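Local coordinates for protein O-succinylhomoserine sulfhydrylase (PDB 3NDN) that probably catalyses the pyridoxal 5'-phosphate-dependent formation of L-homocysteine from O-succinyl-L-homoserine and hydrogen sulfide in methionine biosynthesis, at residues Tyr75-Gly79 with Met255-Ala261; Arg122-Ala126 with Trp159-Leu163; Ala288-Glu293 with Val304-Leu309. All blocks are in the same frame, centred on the assembly; numbering follows the deposited sequence.

Contact 1: Tyr75-Gly79 with Met255-Ala261; sequences YSRYG and MRHTGPA
R77 and Y78 rest against the last turn of helix 244-258 and the residues that leave it, a junction of the fold-type I architecture of pyridoxal phosphate enzymes in which a loop of one subunit reaches the cofactor of another. The example teaches how a helix end can be gripped through its carbonyl groups.

Polar contacts come first. R77 NH2 donates to R256 O over 2.9 Å, a bent bond (132° at the hydrogen) that leaves the guanidinium plane at a slant. A turn at chi3 (-47°) brings that nitrogen round to the carbonyl. A second nitrogen of the same group, R77 NE, is, like Y75 OH, hydrogen-bonded to the pyridoxal-phosphate-bearing lysine of the second subunit, so R77 ties the cofactor of one chain to a helix end of its partner. A water adds a further link, donating to both R77 O and M255 O.

The stacked contact belongs to Y78 and R256. R256 has two conformers and the stack holds for one of them, so it may not be permanently occupied. In that conformer the guanidinium lies nearly flat on the ring, with planes 15° apart and centres 4.1 Å apart, an off-centre cation-pi pair. R256 CD sits more squarely over the Y78 ring, 3.9 Å from its centroid, as a CH-pi contact. The opposite face of Y78 has Y75 O above its centre.

Van der Waals contacts complete the seam. G259 adopts positive phi where the helix ends, and R77 CD lies 3.7 Å from G259 CA. Beyond the turn, the methyl CB of A261 settles 3.7 Å from R77 O.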
loop_
_atom_site.group_PDB
_atom_site.type_symbol
_atom_site.label_atom_id
_atom_site.label_comp_id
_atom_site.label_asym_id
_atom_site.label_seq_id
_atom_site.Cartn_x
_atom_site.Cartn_y
_atom_site.Cartn_z
ATOM N N TYR A 75 -20.725 2.962 -5.819
ATOM C CA TYR A 75 -19.695 2.240 -6.560
ATOM C C TYR A 75 -18.492 3.155 -6.763
ATOM O O TYR A 75 -18.651 4.322 -7.137
ATOM C CB TYR A 75 -20.232 1.767 -7.925
ATOM C CG TYR A 75 -19.377 0.715 -8.620
ATOM C CD1 TYR A 75 -18.669 1.023 -9.788
ATOM C CD2 TYR A 75 -19.288 -0.589 -8.117
ATOM C CE1 TYR A 75 -17.878 0.053 -10.448
ATOM C CE2 TYR A 75 -18.504 -1.572 -8.766
ATOM C CZ TYR A 75 -17.800 -1.242 -9.923
ATOM O OH TYR A 75 -17.033 -2.198 -10.559
ATOM N N SER A 76 -17.303 2.615 -6.519
ATOM C CA SER A 76 -16.064 3.402 -6.502
ATOM C C SER A 76 -15.602 4.017 -7.821
ATOM O O SER A 76 -14.798 4.966 -7.796
ATOM C CB SER A 76 -14.925 2.618 -5.833
ATOM O OG SER A 76 -15.126 2.547 -4.429
ATOM N N ARG A 77 -16.092 3.517 -8.967
ATOM C CA ARG A 77 -15.778 4.165 -10.243
ATOM C C ARG A 77 -16.176 5.642 -10.235
ATOM O O ARG A 77 -15.503 6.462 -10.868
ATOM C CB ARG A 77 -16.414 3.457 -11.465
ATOM C CG ARG A 77 -15.632 3.674 -12.779
ATOM C CD ARG A 77 -16.398 3.254 -14.066
ATOM N NE ARG A 77 -17.026 1.930 -13.963
ATOM C CZ ARG A 77 -18.333 1.729 -13.803
ATOM N NH1 ARG A 77 -18.806 0.486 -13.713
ATOM N NH2 ARG A 77 -19.169 2.764 -13.746
ATOM N N TYR A 78 -17.240 5.998 -9.525
ATOM C CA TYR A 78 -17.613 7.418 -9.471
ATOM C C TYR A 78 -17.808 8.067 -8.100
ATOM O O TYR A 78 -18.158 9.241 -8.032
ATOM C CB TYR A 78 -18.818 7.711 -10.351
ATOM C CG TYR A 78 -19.990 6.798 -10.104
ATOM C CD1 TYR A 78 -20.149 5.628 -10.856
ATOM C CD2 TYR A 78 -20.959 7.110 -9.157
ATOM C CE1 TYR A 78 -21.226 4.796 -10.656
ATOM C CE2 TYR A 78 -22.057 6.268 -8.952
ATOM C CZ TYR A 78 -22.177 5.118 -9.708
ATOM O OH TYR A 78 -23.244 4.260 -9.522
ATOM N N GLY A 79 -17.570 7.328 -7.028
ATOM C CA GLY A 79 -17.523 7.928 -5.679
ATOM C C GLY A 79 -16.952 6.962 -4.652
ATOM O O GLY A 79 -17.363 5.803 -4.606
ATOM N N MET A 255 -17.348 10.692 -16.510
ATOM C CA MET A 255 -16.582 9.950 -15.489
ATOM C C MET A 255 -17.207 8.594 -15.119
ATOM O O MET A 255 -16.499 7.583 -15.049
ATOM C CB MET A 255 -16.318 10.805 -14.228
ATOM C CG MET A 255 -15.363 11.981 -14.426
ATOM S SD MET A 255 -13.687 11.622 -15.025
ATOM C CE MET A 255 -13.048 10.566 -13.683
ATOM N N ARG A 256 -18.520 8.574 -14.894
ATOM C CA ARG A 256 -19.235 7.338 -14.574
ATOM C C ARG A 256 -19.123 6.299 -15.704
ATOM O O ARG A 256 -18.814 5.121 -15.463
ATOM C CB ARG A 256 -20.715 7.626 -14.287
ATOM C CG ARG A 256 -20.995 8.451 -13.033
ATOM C CD ARG A 256 -22.465 8.358 -12.630
ATOM N NE ARG A 256 -22.764 9.072 -11.389
ATOM C CZ ARG A 256 -23.866 8.873 -10.670
ATOM N NH1 ARG A 256 -24.761 7.978 -11.064
ATOM N NH2 ARG A 256 -24.068 9.551 -9.550
ATOM N N HIS A 257 -19.360 6.737 -16.937
ATOM C CA HIS A 257 -19.512 5.809 -18.063
ATOM C C HIS A 257 -18.288 5.494 -18.940
ATOM O O HIS A 257 -18.252 4.422 -19.565
ATOM C CB HIS A 257 -20.732 6.232 -18.897
ATOM C CG HIS A 257 -21.985 6.381 -18.081
ATOM N ND1 HIS A 257 -22.524 5.346 -17.344
ATOM C CD2 HIS A 257 -22.787 7.450 -17.863
ATOM C CE1 HIS A 257 -23.617 5.763 -16.729
ATOM N NE2 HIS A 257 -23.798 7.038 -17.025
ATOM N N THR A 258 -17.312 6.405 -19.016
ATOM C CA THR A 258 -16.005 6.095 -19.639
ATOM C C THR A 258 -14.926 5.658 -18.627
ATOM O O THR A 258 -13.900 5.120 -19.025
ATOM C CB THR A 258 -15.420 7.243 -20.529
ATOM O OG1 THR A 258 -14.975 8.338 -19.719
ATOM C CG2 THR A 258 -16.433 7.738 -21.585
ATOM N N GLY A 259 -15.127 5.960 -17.342
ATOM C CA GLY A 259 -14.274 5.410 -16.242
ATOM C C GLY A 259 -12.761 5.610 -16.138
ATOM O O GLY A 259 -12.045 4.668 -15.772
ATOM N N PRO A 260 -12.245 6.834 -16.404
ATOM C CA PRO A 260 -10.832 7.039 -16.100
ATOM C C PRO A 260 -10.642 7.374 -14.591
ATOM O O PRO A 260 -10.250 8.493 -14.243
ATOM C CB PRO A 260 -10.445 8.229 -17.000
ATOM C CG PRO A 260 -11.722 9.007 -17.189
ATOM C CD PRO A 260 -12.903 8.084 -16.846
ATOM N N ALA A 261 -10.903 6.387 -13.728
ATOM C CA ALA A 261 -11.071 6.594 -12.274
ATOM C C ALA A 261 -9.785 6.629 -11.470
ATOM O O ALA A 261 -8.888 5.820 -11.708
ATOM C CB ALA A 261 -11.998 5.486 -11.700
HETATM O O HOH W 1 -14.235 7.163 -13.549
#

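Contact 2: Arg122-Ala126 with Trp159-Leu163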
loop_
_atom_site.group_PDB
_atom_site.type_symbol
_atom_site.label_atom_id
_atom_site.label_comp_id
_atom_site.label_asym_id
_atom_site.label_seq_id
_atom_site.Cartn_x
_atom_site.Cartn_y
_atom_site.Cartn_z
ATOM N N ARG A 122 -16.998 24.259 -31.145
ATOM C CA ARG A 122 -15.804 25.020 -31.563
ATOM C C ARG A 122 -14.843 25.304 -30.391
ATOM O O ARG A 122 -15.278 25.788 -29.343
ATOM C CB ARG A 122 -16.253 26.343 -32.201
ATOM C CG ARG A 122 -15.138 27.237 -32.773
ATOM C CD ARG A 122 -15.729 28.395 -33.620
ATOM N NE ARG A 122 -14.724 28.999 -34.502
ATOM C CZ ARG A 122 -13.954 30.031 -34.172
ATOM N NH1 ARG A 122 -14.082 30.607 -32.981
ATOM N NH2 ARG A 122 -13.064 30.500 -35.040
ATOM N N LEU A 123 -13.552 25.021 -30.601
ATOM C CA LEU A 123 -12.481 25.257 -29.608
ATOM C C LEU A 123 -11.431 26.235 -30.145
ATOM O O LEU A 123 -11.012 26.114 -31.294
ATOM C CB LEU A 123 -11.798 23.913 -29.229
ATOM C CG LEU A 123 -10.424 23.878 -28.524
ATOM C CD1 LEU A 123 -10.490 24.496 -27.131
ATOM C CD2 LEU A 123 -9.838 22.460 -28.434
ATOM N N VAL A 124 -11.025 27.206 -29.321
ATOM C CA VAL A 124 -9.861 28.052 -29.630
ATOM C C VAL A 124 -8.730 27.783 -28.619
ATOM O O VAL A 124 -8.905 27.977 -27.415
ATOM C CB VAL A 124 -10.231 29.560 -29.668
ATOM C CG1 VAL A 124 -9.000 30.422 -29.924
ATOM C CG2 VAL A 124 -11.292 29.823 -30.745
ATOM N N ALA A 125 -7.569 27.357 -29.111
ATOM C CA ALA A 125 -6.477 26.944 -28.217
ATOM C C ALA A 125 -5.176 27.641 -28.560
ATOM O O ALA A 125 -4.949 27.952 -29.722
ATOM C CB ALA A 125 -6.287 25.430 -28.295
ATOM N N ALA A 126 -4.327 27.886 -27.559
ATOM C CA ALA A 126 -2.941 28.331 -27.799
ATOM C C ALA A 126 -2.140 27.182 -28.418
ATOM O O ALA A 126 -2.446 26.011 -28.178
ATOM C CB ALA A 126 -2.284 28.796 -26.505
ATOM N N TRP A 159 -6.079 36.349 -30.582
ATOM C CA TRP A 159 -7.181 35.939 -29.710
ATOM C C TRP A 159 -8.466 36.682 -30.109
ATOM O O TRP A 159 -9.544 36.084 -30.185
ATOM C CB TRP A 159 -6.856 36.220 -28.231
ATOM C CG TRP A 159 -5.914 35.217 -27.526
ATOM C CD1 TRP A 159 -4.620 35.451 -27.128
ATOM C CD2 TRP A 159 -6.216 33.864 -27.119
ATOM N NE1 TRP A 159 -4.100 34.330 -26.507
ATOM C CE2 TRP A 159 -5.052 33.343 -26.493
ATOM C CE3 TRP A 159 -7.350 33.043 -27.227
ATOM C CZ2 TRP A 159 -4.989 32.027 -25.981
ATOM C CZ3 TRP A 159 -7.289 31.730 -26.723
ATOM C CH2 TRP A 159 -6.115 31.241 -26.099
ATOM N N GLU A 160 -8.348 37.987 -30.355
ATOM C CA GLU A 160 -9.515 38.792 -30.713
ATOM C C GLU A 160 -10.148 38.312 -32.026
ATOM O O GLU A 160 -11.367 38.120 -32.093
ATOM C CB GLU A 160 -9.172 40.290 -30.751
ATOM C CG GLU A 160 -10.385 41.190 -30.979
ATOM C CD GLU A 160 -10.218 42.584 -30.386
ATOM O OE1 GLU A 160 -9.071 42.993 -30.087
ATOM O OE2 GLU A 160 -11.248 43.276 -30.217
ATOM N N ARG A 161 -9.318 38.074 -33.042
ATOM C CA ARG A 161 -9.802 37.590 -34.350
ATOM C C ARG A 161 -10.450 36.201 -34.298
ATOM O O ARG A 161 -11.496 35.984 -34.906
ATOM C CB ARG A 161 -8.696 37.648 -35.417
ATOM C CG ARG A 161 -8.282 39.085 -35.782
ATOM C CD ARG A 161 -7.390 39.154 -37.029
ATOM N NE ARG A 161 -6.062 38.552 -36.829
ATOM C CZ ARG A 161 -4.998 39.189 -36.335
ATOM N NH1 ARG A 161 -5.076 40.462 -35.964
ATOM N NH2 ARG A 161 -3.846 38.546 -36.203
ATOM N N ALA A 162 -9.833 35.266 -33.577
ATOM C CA ALA A 162 -10.393 33.913 -33.429
ATOM C C ALA A 162 -11.697 33.892 -32.639
ATOM O O ALA A 162 -12.553 33.040 -32.887
ATOM C CB ALA A 162 -9.374 32.971 -32.791
ATOM N N LEU A 163 -11.842 34.819 -31.691
ATOM C CA LEU A 163 -13.034 34.889 -30.834
ATOM C C LEU A 163 -14.093 35.923 -31.296
ATOM O O LEU A 163 -14.860 36.453 -30.483
ATOM C CB LEU A 163 -12.630 35.128 -29.360
ATOM C CG LEU A 163 -11.879 33.999 -28.615
ATOM C CD1 LEU A 163 -11.313 34.489 -27.279
ATOM C CD2 LEU A 163 -12.743 32.740 -28.409
#
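The guanidinium of R122 meets A162 O at its edge, with the oxygen close to its plane, whereas the indole of W159 approaches V124 and A126 obliquely through its six-membered ring. Between them, these two flat groups frame the contact at its polar and apolar ends. R122 NH1 donates to A162 O over 2.9 Å in a nearly straight bond (160° at the hydrogen) that comes in almost in line with the carbonyl bond; NH2 adds a weak second bond to the same oxygen. The side chain gets there by leaving the strand with CG anti to the backbone N (chi1 -177°) and staying extended as far as NE. NH1 is also hydrogen-bonded to T167 OG1, which helps fix the rotation of the group. Since A162 O belongs to the last turn of helix 156-162, the arginine's positive charge would be expected to suit the partial negative charge there.

V124 links the two ends. Its CG1 touches both W159 CZ3 and the methyl of A162, V124 CG1 to A162 CB being 3.9 Å, while the other branch, V124 CG2, lies 4.0 Å from L163 CD2. Farther along the strand, A126 CB comes within 4.2 Å of W159 CZ2. W159 NE1 points elsewhere, to G153 O, so the indole is anchored by its nitrogen while its six-membered ring touches V124 and A126.

V170 on strand 169-173 and L191 on helix 185-194 also touch W159 and L163. Helix 156-162 connects parallel strands 147-151 and 169-173, and strand 122-126 runs between those two in the sheet; the helix thus packs over the intervening strand, as in a classic beta-alpha-beta crossover of the large domain in this enzyme family.

Contact 3: Ala288-Glu293 with Val304-Leu309; sequences AQRIAE and VRYPYL
Q289 reaches from its helix to the two tyrosines Y306 and Y308, and shows how one amide can serve several partners. From CB the chain sets out with CG anti to the backbone N (chi1 179°) and bends at chi2 (83°), which swings the amide over the turn Y306-L309. Q289 CD then lies 4.1 Å from Y306 CE2. Q289 OE1 meets the edge of the Y306 ring in its plane, 3.6 Å from Y306 CE2, and sits 3.4 Å from Y308 CB; a water donates to OE1 and also to Y306 OH, whose protein partner is G326 O. At the other tip, Q289 NE2 gives a hydrogen bond to E293 OE2 (3.2 Å), one helical turn on. A weak bond runs from Q289 NE2 to Y308 O (3.4 Å).

Beside this polar strip the contact is apolar. A292 CB rests 3.9 Å from Y306 CG, A288 CB touches the phenol end, and E293 CG meets L309 CD1.

Small methyls let helix 277-296 lie close to the tyrosine, while the amide engages both its oxygen and its nitrogen; the nearby N-H probably favours the charged form of the E293 carboxylate.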
loop_
_atom_site.group_PDB
_atom_site.type_symbol
_atom_site.label_atom_id
_atom_site.label_comp_id
_atom_site.label_asym_id
_atom_site.label_seq_id
_atom_site.Cartn_x
_atom_site.Cartn_y
_atom_site.Cartn_z
ATOM N N ALA A 288 15.007 27.949 -7.041
ATOM C CA ALA A 288 15.022 28.177 -8.502
ATOM C C ALA A 288 15.398 29.644 -8.862
ATOM O O ALA A 288 16.142 29.896 -9.837
ATOM C CB ALA A 288 13.688 27.792 -9.099
ATOM N N GLN A 289 14.918 30.601 -8.058
ATOM C CA GLN A 289 15.272 32.030 -8.231
ATOM C C GLN A 289 16.788 32.223 -8.128
ATOM O O GLN A 289 17.380 32.934 -8.942
ATOM C CB GLN A 289 14.547 32.884 -7.173
ATOM C CG GLN A 289 14.829 34.391 -7.223
ATOM C CD GLN A 289 13.977 35.129 -8.243
ATOM O OE1 GLN A 289 12.764 34.925 -8.333
ATOM N NE2 GLN A 289 14.606 36.026 -8.992
ATOM N N ARG A 290 17.416 31.598 -7.125
ATOM C CA ARG A 290 18.876 31.679 -6.950
ATOM C C ARG A 290 19.651 31.030 -8.105
ATOM O O ARG A 290 20.686 31.543 -8.529
ATOM C CB ARG A 290 19.336 31.055 -5.610
ATOM C CG ARG A 290 19.077 31.891 -4.350
ATOM C CD ARG A 290 19.721 31.250 -3.094
ATOM N NE ARG A 290 21.157 31.031 -3.277
ATOM C CZ ARG A 290 21.938 30.273 -2.506
ATOM N NH1 ARG A 290 21.452 29.630 -1.449
ATOM N NH2 ARG A 290 23.229 30.156 -2.800
ATOM N N ILE A 291 19.163 29.888 -8.580
ATOM C CA ILE A 291 19.786 29.149 -9.696
ATOM C C ILE A 291 19.678 29.927 -11.025
ATOM O O ILE A 291 20.637 29.969 -11.813
ATOM C CB ILE A 291 19.228 27.664 -9.781
ATOM C CG1 ILE A 291 19.774 26.826 -8.616
ATOM C CG2 ILE A 291 19.597 26.977 -11.120
ATOM C CD1 ILE A 291 18.981 25.533 -8.302
ATOM N N ALA A 292 18.533 30.569 -11.253
ATOM C CA ALA A 292 18.329 31.402 -12.444
ATOM C C ALA A 292 19.306 32.580 -12.478
ATOM O O ALA A 292 19.896 32.876 -13.522
ATOM C CB ALA A 292 16.891 31.906 -12.501
ATOM N N GLU A 293 19.492 33.228 -11.322
ATOM C CA GLU A 293 20.436 34.338 -11.198
ATOM C C GLU A 293 21.904 33.899 -11.395
ATOM O O GLU A 293 22.710 34.629 -11.997
ATOM C CB GLU A 293 20.225 35.061 -9.852
ATOM C CG GLU A 293 18.867 35.774 -9.748
ATOM C CD GLU A 293 18.504 36.200 -8.327
ATOM O OE1 GLU A 293 19.185 35.771 -7.366
ATOM O OE2 GLU A 293 17.516 36.954 -8.170
ATOM N N VAL A 304 18.847 33.183 -20.263
ATOM C CA VAL A 304 18.015 32.415 -19.326
ATOM C C VAL A 304 16.538 32.797 -19.491
ATOM O O VAL A 304 16.212 33.955 -19.778
ATOM C CB VAL A 304 18.463 32.644 -17.845
ATOM C CG1 VAL A 304 17.592 31.828 -16.855
ATOM C CG2 VAL A 304 19.929 32.287 -17.654
ATOM N N ARG A 305 15.638 31.828 -19.322
ATOM C CA ARG A 305 14.211 32.135 -19.242
ATOM C C ARG A 305 13.643 31.651 -17.902
ATOM O O ARG A 305 13.697 30.457 -17.591
ATOM C CB ARG A 305 13.437 31.551 -20.440
ATOM C CG ARG A 305 13.568 32.318 -21.764
ATOM C CD ARG A 305 12.828 33.663 -21.741
ATOM N NE ARG A 305 12.873 34.325 -23.046
ATOM C CZ ARG A 305 13.822 35.181 -23.439
ATOM N NH1 ARG A 305 14.825 35.520 -22.627
ATOM N NH2 ARG A 305 13.761 35.715 -24.648
ATOM N N TYR A 306 13.171 32.611 -17.100
ATOM C CA TYR A 306 12.544 32.392 -15.793
ATOM C C TYR A 306 11.677 33.631 -15.542
ATOM O O TYR A 306 12.171 34.754 -15.662
ATOM C CB TYR A 306 13.598 32.221 -14.677
ATOM C CG TYR A 306 13.026 31.872 -13.296
ATOM C CD1 TYR A 306 12.453 30.613 -13.048
ATOM C CD2 TYR A 306 13.058 32.803 -12.235
ATOM C CE1 TYR A 306 11.923 30.289 -11.788
ATOM C CE2 TYR A 306 12.540 32.482 -10.967
ATOM C CZ TYR A 306 11.970 31.231 -10.756
ATOM O OH TYR A 306 11.432 30.936 -9.519
ATOM N N PRO A 307 10.376 33.442 -15.226
ATOM C CA PRO A 307 9.406 34.557 -15.186
ATOM C C PRO A 307 9.679 35.659 -14.149
ATOM O O PRO A 307 9.203 36.779 -14.332
ATOM C CB PRO A 307 8.075 33.846 -14.843
ATOM C CG PRO A 307 8.273 32.452 -15.333
ATOM C CD PRO A 307 9.707 32.157 -14.942
ATOM N N TYR A 308 10.414 35.348 -13.078
ATOM C CA TYR A 308 10.723 36.341 -12.035
ATOM C C TYR A 308 12.152 36.923 -12.153
ATOM O O TYR A 308 12.653 37.590 -11.236
ATOM C CB TYR A 308 10.415 35.789 -10.625
ATOM C CG TYR A 308 9.123 36.325 -9.994
ATOM C CD1 TYR A 308 9.136 36.850 -8.703
ATOM C CD2 TYR A 308 7.913 36.363 -10.706
ATOM C CE1 TYR A 308 7.983 37.370 -8.116
ATOM C CE2 TYR A 308 6.732 36.876 -10.112
ATOM C CZ TYR A 308 6.792 37.386 -8.821
ATOM O OH TYR A 308 5.671 37.902 -8.198
ATOM N N LEU A 309 12.796 36.643 -13.283
ATOM C CA LEU A 309 14.030 37.332 -13.686
ATOM C C LEU A 309 13.659 38.618 -14.454
ATOM O O LEU A 309 12.928 38.543 -15.446
ATOM C CB LEU A 309 14.871 36.384 -14.556
ATOM C CG LEU A 309 16.385 36.542 -14.689
ATOM C CD1 LEU A 309 17.088 36.542 -13.323
ATOM C CD2 LEU A 309 16.939 35.445 -15.610
HETATM O O HOH W 2 10.632 33.382 -7.866
#

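Contact 2 is nested within the chain loop that contact 1 closes, and contact 3 follows both. Contact 2 lies in the seven-stranded mixed sheet of the large domain; contact 1 sits at its margin, where the end of helix 244-258 meets the loop before helix 81-94. Contact 3 packs helix 277-296 beside strand 301-305, an outermost strand of the separate five-stranded sheet. Centres of contacts 1 and 3 stand 41 Å apart, on opposite sides of the chain's centre, while contact 2 is 32 Å from contact 1 and 31 Å from contact 3, centre to centre. Only contact 1 reaches another subunit, so it joins fold to tetramer, whereas the others act within one chain.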